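Toxin 2A (Paenibacillus larvae, PDB 5URP) is an ADP-ribosyltransferase toxin and virulence factor, which probably transfers ADP-ribose from NAD+ to a host target protein. Local coordinates at residues A[200-205]-A[218-223]; A[101-106]-A[166-171]; A[147-152]-A[195-200]. All blocks are in the same frame, centred on the assembly; numbering follows the deposited sequence.

Contact 1: A[200-205]-A[218-223]; sequences YIDNIK and EARVLS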
ATOM      1  N   TYR A 200       5.178   9.167   6.679  1.00 25.44           N
ATOM      2  CA  TYR A 200       6.194  10.199   6.641  1.00 25.63           C
ATOM      3  C   TYR A 200       7.331   9.771   5.733  1.00 25.59           C
ATOM      4  O   TYR A 200       7.853   8.665   5.884  1.00 27.98           O
ATOM      5  CB  TYR A 200       6.724  10.467   8.049  1.00 27.97           C
ATOM      6  CG  TYR A 200       7.837  11.478   8.139  1.00 27.33           C
ATOM      7  CD1 TYR A 200       7.578  12.851   8.139  1.00 28.39           C
ATOM      8  CD2 TYR A 200       9.152  11.067   8.281  1.00 29.89           C
ATOM      9  CE1 TYR A 200       8.602  13.765   8.220  1.00 29.72           C
ATOM     10  CE2 TYR A 200      10.184  11.978   8.364  1.00 31.95           C
ATOM     11  CZ  TYR A 200       9.896  13.334   8.359  1.00 31.37           C
ATOM     12  OH  TYR A 200      10.899  14.253   8.467  1.00 33.61           O
ATOM     13  N   ILE A 201       7.737  10.669   4.837  1.00 25.36           N
ATOM     14  CA  ILE A 201       8.785  10.377   3.857  1.00 25.26           C
ATOM     15  C   ILE A 201      10.155  10.721   4.436  1.00 26.16           C
ATOM     16  O   ILE A 201      10.492  11.893   4.645  1.00 28.10           O
ATOM     17  CB  ILE A 201       8.528  11.116   2.543  1.00 27.43           C
ATOM     18  CG1 ILE A 201       7.199  10.616   1.949  1.00 29.48           C
ATOM     19  CG2 ILE A 201       9.660  10.808   1.536  1.00 26.92           C
ATOM     20  CD1 ILE A 201       6.774  11.356   0.706  1.00 31.57           C
ATOM     21  N   ASP A 202      10.951   9.683   4.685  1.00 28.38           N
ATOM     22  CA  ASP A 202      12.327   9.827   5.149  1.00 32.23           C
ATOM     23  C   ASP A 202      13.301  10.101   4.003  1.00 31.30           C
ATOM     24  O   ASP A 202      14.247  10.876   4.172  1.00 31.99           O
ATOM     25  CB  ASP A 202      12.744   8.561   5.898  1.00 34.77           C
ATOM     26  CG  ASP A 202      11.962   8.363   7.179  1.00 40.33           C
ATOM     27  OD1 ASP A 202      12.083   9.239   8.057  1.00 37.56           O
ATOM     28  OD2 ASP A 202      11.222   7.356   7.300  1.00 37.59           O
ATOM     29  N   ASN A 203      13.098   9.488   2.834  1.00 27.54           N
ATOM     30  CA  ASN A 203      14.075   9.629   1.765  1.00 28.90           C
ATOM     31  C   ASN A 203      13.414   9.388   0.414  1.00 26.93           C
ATOM     32  O   ASN A 203      12.526   8.544   0.294  1.00 26.28           O
ATOM     33  CB  ASN A 203      15.232   8.646   1.974  1.00 30.77           C
ATOM     34  CG  ASN A 203      16.448   9.001   1.160  1.00 34.51           C
ATOM     35  OD1 ASN A 203      17.132   9.973   1.447  1.00 41.32           O
ATOM     36  ND2 ASN A 203      16.718   8.220   0.145  1.00 32.98           N
ATOM     37  N   ILE A 204      13.848  10.156  -0.587  1.00 27.65           N
ATOM     38  CA  ILE A 204      13.466   9.953  -1.989  1.00 27.28           C
ATOM     39  C   ILE A 204      14.744   9.947  -2.819  1.00 27.12           C
ATOM     40  O   ILE A 204      15.561  10.864  -2.703  1.00 27.89           O
ATOM     41  CB  ILE A 204      12.509  11.056  -2.494  1.00 26.93           C
ATOM     42  CG1 ILE A 204      11.166  11.004  -1.753  1.00 25.84           C
ATOM     43  CG2 ILE A 204      12.282  10.926  -4.003  1.00 28.62           C
ATOM     44  CD1 ILE A 204      10.234  12.159  -2.065  1.00 26.91           C
ATOM     45  N   LYS A 205      14.904   8.939  -3.683  1.00 29.30           N
ATOM     46  CA  LYS A 205      16.066   8.900  -4.564  1.00 28.07           C
ATOM     47  C   LYS A 205      15.715   8.145  -5.834  1.00 29.86           C
ATOM     48  O   LYS A 205      14.737   7.405  -5.880  1.00 27.72           O
ATOM     49  CB  LYS A 205      17.264   8.239  -3.891  1.00 30.39           C
ATOM     50  CG  LYS A 205      17.055   6.768  -3.611  1.00 30.55           C
ATOM     51  CD  LYS A 205      18.241   6.116  -2.885  1.00 36.57           C
ATOM     52  CE  LYS A 205      17.843   4.711  -2.396  1.00 44.75           C
ATOM     53  NZ  LYS A 205      18.909   4.011  -1.625  1.00 55.89           N
ATOM     54  N   GLU A 218      11.166   6.056   0.646  1.00 23.47           N
ATOM     55  CA  GLU A 218      11.286   5.310   1.893  1.00 26.92           C
ATOM     56  C   GLU A 218      10.480   6.075   2.931  1.00 24.56           C
ATOM     57  O   GLU A 218      10.725   7.262   3.137  1.00 24.21           O
ATOM     58  CB  GLU A 218      12.750   5.135   2.307  1.00 26.67           C
ATOM     59  CG  GLU A 218      13.455   4.233   1.314  1.00 28.87           C
ATOM     60  CD  GLU A 218      14.962   4.247   1.382  1.00 39.83           C
ATOM     61  OE1 GLU A 218      15.526   4.785   2.343  1.00 42.81           O
ATOM     62  OE2 GLU A 218      15.582   3.672   0.452  1.00 47.01           O
ATOM     63  N   ALA A 219       9.512   5.404   3.537  1.00 22.57           N
ATOM     64  CA  ALA A 219       8.551   6.081   4.406  1.00 22.43           C
ATOM     65  C   ALA A 219       8.189   5.198   5.591  1.00 24.77           C
ATOM     66  O   ALA A 219       8.429   3.989   5.601  1.00 23.72           O
ATOM     67  CB  ALA A 219       7.279   6.451   3.655  1.00 23.00           C
ATOM     68  N   ARG A 220       7.590   5.845   6.595  1.00 25.75           N
ATOM     69  CA  ARG A 220       7.135   5.221   7.829  1.00 28.13           C
ATOM     70  C   ARG A 220       5.659   5.511   8.028  1.00 26.79           C
ATOM     71  O   ARG A 220       5.260   6.678   7.981  1.00 25.30           O
ATOM     72  CB  ARG A 220       7.837   5.807   9.061  1.00 32.45           C
ATOM     73  CG  ARG A 220       9.271   5.505   9.275  1.00 41.05           C
ATOM     74  CD  ARG A 220       9.691   6.263  10.557  1.00 38.89           C
ATOM     75  NE  ARG A 220      10.228   7.595  10.269  1.00 36.49           N
ATOM     76  CZ  ARG A 220      10.235   8.625  11.117  1.00 40.01           C
ATOM     77  NH1 ARG A 220       9.725   8.527  12.338  1.00 35.88           N
ATOM     78  NH2 ARG A 220      10.773   9.781  10.739  1.00 41.86           N
ATOM     79  N   VAL A 221       4.876   4.473   8.328  1.00 24.93           N
ATOM     80  CA  VAL A 221       3.521   4.673   8.812  1.00 26.93           C
ATOM     81  C   VAL A 221       3.594   5.219  10.223  1.00 29.67           C
ATOM     82  O   VAL A 221       4.354   4.727  11.069  1.00 27.57           O
ATOM     83  CB  VAL A 221       2.714   3.367   8.789  1.00 27.64           C
ATOM     84  CG1 VAL A 221       1.317   3.579   9.424  1.00 29.70           C
ATOM     85  CG2 VAL A 221       2.578   2.849   7.392  1.00 27.83           C
ATOM     86  N   LEU A 222       2.796   6.235  10.484  1.00 29.57           N
ATOM     87  CA  LEU A 222       2.628   6.769  11.813  1.00 28.43           C
ATOM     88  C   LEU A 222       1.335   6.182  12.370  1.00 34.76           C
ATOM     89  O   LEU A 222       0.255   6.383  11.799  1.00 34.89           O
ATOM     90  CB  LEU A 222       2.594   8.292  11.783  1.00 32.17           C
ATOM     91  CG  LEU A 222       3.812   8.915  11.070  1.00 38.80           C
ATOM     92  CD1 LEU A 222       3.643  10.347  11.225  1.00 53.00           C
ATOM     93  CD2 LEU A 222       5.174   8.505  11.650  1.00 36.32           C
ATOM     94  N   SER A 223       1.442   5.488  13.499  1.00 33.29           N
ATOM     95  CA  SER A 223       0.291   4.742  14.029  1.00 50.84           C
ATOM     96  C   SER A 223      -0.071   5.213  15.442  1.00 45.51           C
ATOM     97  O   SER A 223       0.713   5.926  16.069  1.00 58.93           O
ATOM     98  CB  SER A 223       0.578   3.239  14.043  1.00 71.95           C
ATOM     99  OG  SER A 223      -0.517   2.522  14.585  1.00 83.00           O
TER
HETATM  100  O   HOH W   1      18.277   4.975   0.958  1.00 57.71           O
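R220 grips the carboxylate of D202 side-on, giving each oxygen its own donor. NE of R220 lies 3.1 Å from OD2 of D202, and NH2 of R220 lies 3.0 Å from OD1. Both oxygens use their syn lone pairs, and the carboxylate and guanidinium planes are 14° apart, so the two groups form an almost flat salt bridge; a weak bond from NE to OD1 supplements it. The bend in R220 at chi3 (-92°) swings the guanidinium across to D202. It also brings NH2 to 3.2 Å from CD2 of Y200, an oblique approach.

Most of the facing backbone donors and acceptors are paired. Y200 and R220 make a hydrogen-bonded pair in which each N-H meets the other's carbonyl. I201 and A219 are a non-hydrogen-bonded pair: their backbones bond outward, I201 to G140 and T141, A219 to E167 and K169. The carbonyl of E218 then serves two donors, D202 N at 2.9 Å and N203 N at a longer 3.3 Å. Its own amide returns a nearly straight bond (177°) from E218 N to N203 O, 2.9 Å long.

Beyond this, the charged end of E218 is shared. K205 NZ stands 3.9 Å from E218 OE2, a long salt bridge, and water 1 mediates between them, accepting from K205 NZ at 2.8 Å and donating to OE2. K216 is a second charged partner of OE2.

Two successive residues, D202 and N203, thus face the single residue E218, and the register slips by one after I201. This is a classic beta bulge, set in the antiparallel hairpin of strands 197-207 and 214-221 within the mixed sheet of the ADP-ribosyltransferase domain.

Contact 2: A[101-106]-A[166-171]; sequences VTVYRG and IELKIP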
ATOM      1  N   VAL A 101       7.178  -4.291  10.454  1.00 25.15           N
ATOM      2  CA  VAL A 101       7.424  -4.958   9.174  1.00 25.11           C
ATOM      3  C   VAL A 101       7.515  -3.932   8.067  1.00 22.77           C
ATOM      4  O   VAL A 101       6.832  -2.905   8.082  1.00 25.06           O
ATOM      5  CB  VAL A 101       6.321  -5.999   8.879  1.00 28.61           C
ATOM      6  CG1 VAL A 101       5.068  -5.359   8.513  1.00 29.21           C
ATOM      7  CG2 VAL A 101       6.771  -6.973   7.800  1.00 30.04           C
ATOM      8  N   THR A 102       8.338  -4.266   7.070  1.00 25.53           N
ATOM      9  CA  THR A 102       8.487  -3.476   5.865  1.00 22.67           C
ATOM     10  C   THR A 102       7.577  -4.055   4.788  1.00 22.17           C
ATOM     11  O   THR A 102       7.518  -5.275   4.611  1.00 24.50           O
ATOM     12  CB  THR A 102       9.939  -3.507   5.392  1.00 24.86           C
ATOM     13  OG1 THR A 102      10.780  -2.978   6.413  1.00 29.58           O
ATOM     14  CG2 THR A 102      10.117  -2.669   4.137  1.00 24.39           C
ATOM     15  N   VAL A 103       6.851  -3.181   4.112  1.00 21.15           N
ATOM     16  CA  VAL A 103       6.029  -3.580   2.982  1.00 20.28           C
ATOM     17  C   VAL A 103       6.382  -2.702   1.782  1.00 21.37           C
ATOM     18  O   VAL A 103       7.068  -1.697   1.894  1.00 21.73           O
ATOM     19  CB  VAL A 103       4.529  -3.515   3.278  1.00 20.54           C
ATOM     20  CG1 VAL A 103       4.154  -4.496   4.396  1.00 22.05           C
ATOM     21  CG2 VAL A 103       4.077  -2.068   3.614  1.00 21.19           C
ATOM     22  N   TYR A 104       5.917  -3.135   0.617  1.00 21.01           N
ATOM     23  CA  TYR A 104       6.290  -2.529  -0.662  1.00 22.03           C
ATOM     24  C   TYR A 104       5.053  -2.190  -1.473  1.00 21.66           C
ATOM     25  O   TYR A 104       4.048  -2.910  -1.435  1.00 21.94           O
ATOM     26  CB  TYR A 104       7.182  -3.504  -1.458  1.00 21.23           C
ATOM     27  CG  TYR A 104       8.473  -3.809  -0.763  1.00 22.17           C
ATOM     28  CD1 TYR A 104       9.589  -3.007  -0.965  1.00 21.86           C
ATOM     29  CD2 TYR A 104       8.578  -4.880   0.100  1.00 20.62           C
ATOM     30  CE1 TYR A 104      10.760  -3.250  -0.321  1.00 23.47           C
ATOM     31  CE2 TYR A 104       9.779  -5.162   0.762  1.00 23.17           C
ATOM     32  CZ  TYR A 104      10.864  -4.326   0.551  1.00 24.40           C
ATOM     33  OH  TYR A 104      12.056  -4.594   1.161  1.00 25.81           O
ATOM     34  N   ARG A 105       5.116  -1.084  -2.220  1.00 21.71           N
ATOM     35  CA  ARG A 105       4.002  -0.714  -3.081  1.00 20.47           C
ATOM     36  C   ARG A 105       4.548  -0.045  -4.329  1.00 22.73           C
ATOM     37  O   ARG A 105       5.250   0.954  -4.227  1.00 22.82           O
ATOM     38  CB  ARG A 105       3.054   0.253  -2.359  1.00 22.08           C
ATOM     39  CG  ARG A 105       1.950   0.751  -3.232  1.00 24.73           C
ATOM     40  CD  ARG A 105       0.956   1.552  -2.397  1.00 31.08           C
ATOM     41  NE  ARG A 105       0.011   2.301  -3.223  1.00 38.56           N
ATOM     42  CZ  ARG A 105      -1.037   1.777  -3.850  1.00 45.24           C
ATOM     43  NH1 ARG A 105      -1.305   0.477  -3.770  1.00 39.36           N
ATOM     44  NH2 ARG A 105      -1.819   2.555  -4.581  1.00 60.39           N
ATOM     45  N   GLY A 106       4.258  -0.607  -5.494  1.00 24.39           N
ATOM     46  CA  GLY A 106       4.543   0.085  -6.733  1.00 25.28           C
ATOM     47  C   GLY A 106       3.389   0.998  -7.106  1.00 27.38           C
ATOM     48  O   GLY A 106       2.222   0.620  -7.007  1.00 29.50           O
ATOM     49  N   ILE A 166       7.523   2.398  -3.329  1.00 21.19           N
ATOM     50  CA  ILE A 166       7.463   2.835  -1.934  1.00 21.54           C
ATOM     51  C   ILE A 166       7.886   1.662  -1.077  1.00 23.24           C
ATOM     52  O   ILE A 166       7.355   0.549  -1.232  1.00 22.79           O
ATOM     53  CB  ILE A 166       6.055   3.287  -1.527  1.00 22.27           C
ATOM     54  CG1 ILE A 166       5.474   4.335  -2.473  1.00 24.36           C
ATOM     55  CG2 ILE A 166       6.095   3.799  -0.066  1.00 24.22           C
ATOM     56  CD1 ILE A 166       3.989   4.659  -2.170  1.00 27.74           C
ATOM     57  N   GLU A 167       8.838   1.902  -0.182  1.00 20.99           N
ATOM     58  CA  GLU A 167       9.229   0.964   0.864  1.00 21.00           C
ATOM     59  C   GLU A 167       8.712   1.562   2.175  1.00 21.42           C
ATOM     60  O   GLU A 167       9.176   2.624   2.594  1.00 23.16           O
ATOM     61  CB  GLU A 167      10.740   0.767   0.891  1.00 24.80           C
ATOM     62  CG  GLU A 167      11.248  -0.133   1.987  1.00 28.66           C
ATOM     63  CD  GLU A 167      12.730  -0.485   1.836  1.00 39.91           C
ATOM     64  OE1 GLU A 167      13.202  -0.687   0.691  1.00 40.23           O
ATOM     65  OE2 GLU A 167      13.410  -0.594   2.868  1.00 43.98           O
ATOM     66  N   LEU A 168       7.750   0.897   2.805  1.00 21.46           N
ATOM     67  CA  LEU A 168       7.008   1.487   3.920  1.00 22.17           C
ATOM     68  C   LEU A 168       7.216   0.661   5.174  1.00 23.74           C
ATOM     69  O   LEU A 168       7.002  -0.548   5.169  1.00 22.96           O
ATOM     70  CB  LEU A 168       5.525   1.553   3.543  1.00 23.04           C
ATOM     71  CG  LEU A 168       4.561   2.160   4.515  1.00 26.63           C
ATOM     72  CD1 LEU A 168       4.811   3.651   4.543  1.00 29.61           C
ATOM     73  CD2 LEU A 168       3.159   1.852   4.038  1.00 25.96           C
ATOM     74  N   LYS A 169       7.600   1.312   6.275  1.00 23.03           N
ATOM     75  CA  LYS A 169       7.763   0.612   7.537  1.00 23.08           C
ATOM     76  C   LYS A 169       6.473   0.759   8.328  1.00 26.08           C
ATOM     77  O   LYS A 169       5.969   1.873   8.463  1.00 25.68           O
ATOM     78  CB  LYS A 169       8.937   1.187   8.331  1.00 26.86           C
ATOM     79  CG  LYS A 169      10.260   1.128   7.588  1.00 35.59           C
ATOM     80  CD  LYS A 169      11.344   1.927   8.285  1.00 65.74           C
ATOM     81  CE  LYS A 169      12.647   1.906   7.503  1.00100.58           C
ATOM     82  NZ  LYS A 169      13.666   2.827   8.079  1.00119.03           N
ATOM     83  N   ILE A 170       5.917  -0.353   8.793  1.00 22.99           N
ATOM     84  CA  ILE A 170       4.701  -0.355   9.607  1.00 23.62           C
ATOM     85  C   ILE A 170       5.121  -0.716  11.028  1.00 24.56           C
ATOM     86  O   ILE A 170       5.719  -1.778  11.227  1.00 24.47           O
ATOM     87  CB  ILE A 170       3.640  -1.360   9.120  1.00 23.12           C
ATOM     88  CG1 ILE A 170       3.321  -1.222   7.647  1.00 21.91           C
ATOM     89  CG2 ILE A 170       2.339  -1.155   9.883  1.00 25.17           C
ATOM     90  CD1 ILE A 170       2.515  -2.402   7.155  1.00 24.15           C
ATOM     91  N   PRO A 171       4.810   0.100  12.037  1.00 26.56           N
ATOM     92  CA  PRO A 171       5.276  -0.204  13.393  1.00 26.83           C
ATOM     93  C   PRO A 171       4.499  -1.326  14.060  1.00 26.29           C
ATOM     94  O   PRO A 171       3.320  -1.555  13.788  1.00 26.05           O
ATOM     95  CB  PRO A 171       5.049   1.113  14.145  1.00 29.53           C
ATOM     96  CG  PRO A 171       3.952   1.805  13.404  1.00 28.55           C
ATOM     97  CD  PRO A 171       4.183   1.432  11.939  1.00 27.77           C
TER
HETATM   98  O   HOH W   2      12.548  -0.830   5.972  1.00 45.61           O
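Main-chain hydrogen bonds join V101 to I170, V103 to L168 and R105 to I166, two per pair, in a regular antiparallel register. L168 N to V103 O is 2.8 Å, with an N-H...O angle of 177°.

Apolar packing fills the face that carries V101, V103, L168 and I170. CD1 of I170 reaches V103 CG1 at 3.8 Å, the two side chains meeting at about a right angle. R105 shares this face, but its extended chain leads away to bond S150 O through NH1. Strand position and sequence fit the arginine of the R-S-E signature that lines the NAD+ pocket in relatives; a bound glycerol, probably from the crystallisation liquor, lies about 5 Å from its side chain.

The face of T102, Y104 and E167 is mixed. Carbon meets carbon where E167 CG rests 3.5 Å from T102 CG2, while water 2 donates to E167 OE2 and lies 2.8 Å from T102 OG1. With CG anti to the backbone N (chi1 177°), E167 runs out extended beside the Y104 ring, the planes of ring and carboxylate 63° apart and CE1 of Y104 3.7 Å from OE1 of E167; OE1 pairs with K216, and the Y104 hydroxyl with D25.

Contact 3: A[147-152]-A[195-200]; sequences GYLSTS and RDTKYY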
ATOM      1  N   GLY A 147      -7.725   6.639   0.061  1.00 23.43           N
ATOM      2  CA  GLY A 147      -8.191   5.280  -0.154  1.00 23.00           C
ATOM      3  C   GLY A 147      -7.559   4.314   0.823  1.00 24.83           C
ATOM      4  O   GLY A 147      -6.734   4.683   1.648  1.00 23.21           O
ATOM      5  N   TYR A 148      -7.924   3.032   0.713  1.00 21.81           N
ATOM      6  CA  TYR A 148      -7.134   2.022   1.398  1.00 21.12           C
ATOM      7  C   TYR A 148      -5.744   1.919   0.768  1.00 21.71           C
ATOM      8  O   TYR A 148      -5.530   2.250  -0.400  1.00 23.99           O
ATOM      9  CB  TYR A 148      -7.845   0.663   1.365  1.00 22.65           C
ATOM     10  CG  TYR A 148      -9.168   0.684   2.081  1.00 24.41           C
ATOM     11  CD1 TYR A 148      -9.242   0.569   3.480  1.00 23.44           C
ATOM     12  CD2 TYR A 148     -10.337   0.883   1.377  1.00 22.35           C
ATOM     13  CE1 TYR A 148     -10.474   0.612   4.126  1.00 22.64           C
ATOM     14  CE2 TYR A 148     -11.560   0.943   2.002  1.00 23.96           C
ATOM     15  CZ  TYR A 148     -11.630   0.813   3.375  1.00 24.43           C
ATOM     16  OH  TYR A 148     -12.868   0.883   3.920  1.00 26.52           O
ATOM     17  N   LEU A 149      -4.796   1.451   1.550  1.00 21.23           N
ATOM     18  CA  LEU A 149      -3.408   1.367   1.118  1.00 22.01           C
ATOM     19  C   LEU A 149      -3.030  -0.104   1.001  1.00 21.79           C
ATOM     20  O   LEU A 149      -2.726  -0.772   1.991  1.00 22.26           O
ATOM     21  CB  LEU A 149      -2.511   2.130   2.088  1.00 24.82           C
ATOM     22  CG  LEU A 149      -1.070   2.360   1.667  1.00 28.77           C
ATOM     23  CD1 LEU A 149      -0.980   3.074   0.331  1.00 26.36           C
ATOM     24  CD2 LEU A 149      -0.360   3.182   2.753  1.00 31.07           C
ATOM     25  N   SER A 150      -3.052  -0.602  -0.243  1.00 22.33           N
ATOM     26  CA  SER A 150      -2.656  -1.962  -0.555  1.00 21.76           C
ATOM     27  C   SER A 150      -1.146  -2.003  -0.756  1.00 24.00           C
ATOM     28  O   SER A 150      -0.600  -1.231  -1.559  1.00 24.66           O
ATOM     29  CB  SER A 150      -3.358  -2.449  -1.833  1.00 24.08           C
ATOM     30  OG  SER A 150      -4.756  -2.606  -1.656  1.00 24.28           O
ATOM     31  N   THR A 151      -0.485  -2.915  -0.053  1.00 18.71           N
ATOM     32  CA  THR A 151       0.957  -3.082  -0.096  1.00 18.85           C
ATOM     33  C   THR A 151       1.234  -4.576  -0.133  1.00 19.70           C
ATOM     34  O   THR A 151       0.310  -5.385  -0.043  1.00 21.06           O
ATOM     35  CB  THR A 151       1.635  -2.462   1.130  1.00 20.11           C
ATOM     36  OG1 THR A 151       1.354  -3.257   2.280  1.00 19.79           O
ATOM     37  CG2 THR A 151       1.155  -1.039   1.356  1.00 22.88           C
ATOM     38  N   SER A 152       2.501  -4.953  -0.296  1.00 19.12           N
ATOM     39  CA  SER A 152       2.900  -6.356  -0.326  1.00 19.99           C
ATOM     40  C   SER A 152       4.045  -6.617   0.639  1.00 19.28           C
ATOM     41  O   SER A 152       4.940  -5.778   0.830  1.00 19.60           O
ATOM     42  CB  SER A 152       3.349  -6.786  -1.753  1.00 21.23           C
ATOM     43  OG  SER A 152       3.723  -8.162  -1.778  1.00 20.71           O
ATOM     44  N   ARG A 195      -7.784   2.975   5.411  1.00 22.86           N
ATOM     45  CA  ARG A 195      -7.879   4.248   4.724  1.00 23.02           C
ATOM     46  C   ARG A 195      -7.451   5.387   5.655  1.00 24.51           C
ATOM     47  O   ARG A 195      -7.426   5.242   6.872  1.00 24.17           O
ATOM     48  CB  ARG A 195      -9.298   4.456   4.203  1.00 23.92           C
ATOM     49  CG  ARG A 195     -10.353   4.788   5.235  1.00 24.82           C
ATOM     50  CD  ARG A 195     -11.739   4.726   4.607  1.00 24.76           C
ATOM     51  NE  ARG A 195     -12.793   4.933   5.584  1.00 26.49           N
ATOM     52  CZ  ARG A 195     -13.311   6.107   5.912  1.00 29.70           C
ATOM     53  NH1 ARG A 195     -12.877   7.238   5.358  1.00 30.10           N
ATOM     54  NH2 ARG A 195     -14.277   6.150   6.812  1.00 30.80           N
ATOM     55  N   ASP A 196      -7.090   6.515   5.046  1.00 26.82           N
ATOM     56  CA  ASP A 196      -6.564   7.683   5.739  1.00 28.13           C
ATOM     57  C   ASP A 196      -5.261   7.385   6.481  1.00 28.23           C
ATOM     58  O   ASP A 196      -4.976   7.987   7.527  1.00 28.62           O
ATOM     59  CB  ASP A 196      -7.623   8.242   6.694  1.00 26.77           C
ATOM     60  CG  ASP A 196      -8.806   8.861   5.965  1.00 32.92           C
ATOM     61  OD1 ASP A 196      -8.603   9.461   4.895  1.00 29.89           O
ATOM     62  OD2 ASP A 196      -9.937   8.816   6.501  1.00 34.84           O
ATOM     63  N   THR A 197      -4.443   6.477   5.946  1.00 25.28           N
ATOM     64  CA  THR A 197      -3.135   6.232   6.529  1.00 23.30           C
ATOM     65  C   THR A 197      -2.218   7.422   6.280  1.00 25.09           C
ATOM     66  O   THR A 197      -2.155   7.969   5.174  1.00 26.61           O
ATOM     67  CB  THR A 197      -2.515   4.940   5.972  1.00 23.86           C
ATOM     68  OG1 THR A 197      -3.165   3.802   6.558  1.00 26.29           O
ATOM     69  CG2 THR A 197      -1.017   4.858   6.287  1.00 25.43           C
ATOM     70  N   LYS A 198      -1.507   7.809   7.332  1.00 26.82           N
ATOM     71  CA  LYS A 198      -0.507   8.864   7.305  1.00 27.57           C
ATOM     72  C   LYS A 198       0.861   8.213   7.248  1.00 27.71           C
ATOM     73  O   LYS A 198       1.134   7.289   8.010  1.00 28.27           O
ATOM     74  CB  LYS A 198      -0.601   9.735   8.567  1.00 28.11           C
ATOM     75  CG  LYS A 198      -1.816  10.614   8.635  1.00 28.74           C
ATOM     76  CD  LYS A 198      -1.868  11.290  10.001  1.00 29.95           C
ATOM     77  CE  LYS A 198      -2.815  12.477  10.032  1.00 30.72           C
ATOM     78  NZ  LYS A 198      -2.708  13.286  11.297  1.00 33.25           N
ATOM     79  N   TYR A 199       1.711   8.661   6.326  1.00 29.82           N
ATOM     80  CA  TYR A 199       3.058   8.127   6.280  1.00 28.49           C
ATOM     81  C   TYR A 199       4.048   9.246   6.003  1.00 30.65           C
ATOM     82  O   TYR A 199       3.791  10.149   5.202  1.00 33.65           O
ATOM     83  CB  TYR A 199       3.163   6.967   5.262  1.00 27.98           C
ATOM     84  CG  TYR A 199       2.750   7.209   3.828  1.00 32.29           C
ATOM     85  CD1 TYR A 199       1.410   7.235   3.449  1.00 32.59           C
ATOM     86  CD2 TYR A 199       3.705   7.315   2.836  1.00 36.95           C
ATOM     87  CE1 TYR A 199       1.041   7.411   2.119  1.00 34.08           C
ATOM     88  CE2 TYR A 199       3.343   7.475   1.505  1.00 34.46           C
ATOM     89  CZ  TYR A 199       2.019   7.529   1.159  1.00 35.45           C
ATOM     90  OH  TYR A 199       1.686   7.694  -0.160  1.00 36.90           O
ATOM     91  N   TYR A 200       5.178   9.167   6.679  1.00 25.44           N
ATOM     92  CA  TYR A 200       6.194  10.199   6.641  1.00 25.63           C
ATOM     93  C   TYR A 200       7.331   9.771   5.733  1.00 25.59           C
ATOM     94  O   TYR A 200       7.853   8.665   5.884  1.00 27.98           O
ATOM     95  CB  TYR A 200       6.724  10.467   8.049  1.00 27.97           C
ATOM     96  CG  TYR A 200       7.837  11.478   8.139  1.00 27.33           C
ATOM     97  CD1 TYR A 200       7.578  12.851   8.139  1.00 28.39           C
ATOM     98  CD2 TYR A 200       9.152  11.067   8.281  1.00 29.89           C
ATOM     99  CE1 TYR A 200       8.602  13.765   8.220  1.00 29.72           C
ATOM    100  CE2 TYR A 200      10.184  11.978   8.364  1.00 31.95           C
ATOM    101  CZ  TYR A 200       9.896  13.334   8.359  1.00 31.37           C
ATOM    102  OH  TYR A 200      10.899  14.253   8.467  1.00 33.61           O
TER
HETATM  103  O   HOH W   3      -4.569   4.795   3.502  1.00 22.31           O
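R195 meets the aromatic face of Y148: its CB stands 4.1 Å from the ring centroid of Y148, only 18° off the normal, a CH-pi contact. With CG set between the backbone N and carbonyl carbon (chi1 74°), the chain extends across the ring, CD passing 4.1 Å from Y148 OH. Both polar ends converge on D89, whose OD2 takes the salt bridge from R195 NE and whose OD1 is hydrogen-bonded to Y148 OH. R195 CA also lies 3.3 Å from G147 O in a CA-H...O contact.

At D196, OD2 sits 3.5 Å from R195 NH1 but well out of the guanidinium plane, so charge alone is involved.

At T197, water 3 accepts from the backbone N at 3.0 Å and can donate to G147 O, 2.9 Å away, though other acceptors compete for its protons; the T197 methyl CG2 abuts L149 CD2 at 4.0 Å. Y199 closes the series, its CD1 4.5 Å from L149 CD2.

The loops leading into strands 149-152 and 197-207 thus meet at R195, Y148 and G147, and L149 then packs on T197 and Y199; S150-T151-S152 probably forms the S-T-S element of R-S-E ADP-ribosyltransferases, consistent with the hydrogen bond between S150 OG and E190.

Contacts 1 and 2 are continuous parts of one sheet: their centres lie 9 Å apart, and strands 164-170 and 214-221 are joined by probable hydrogen bonds such as K169 O to V221 N, 2.8 Å. Contacts 1 and 3, 12 Å apart between centres, both use strand 197-207, Y200 ending one segment and opening the other. Contact 3 meets contact 2, 10 Å away, at the second sheet: Y104 O to S152 N is 2.8 Å, and R105 NH1 to S150 O 2.9 Å, both probable hydrogen bonds. That last junction brings together the presumed arginine and S-T-S elements of the NAD+ site; the glycerol lies about 5 Å from the R105 side chain.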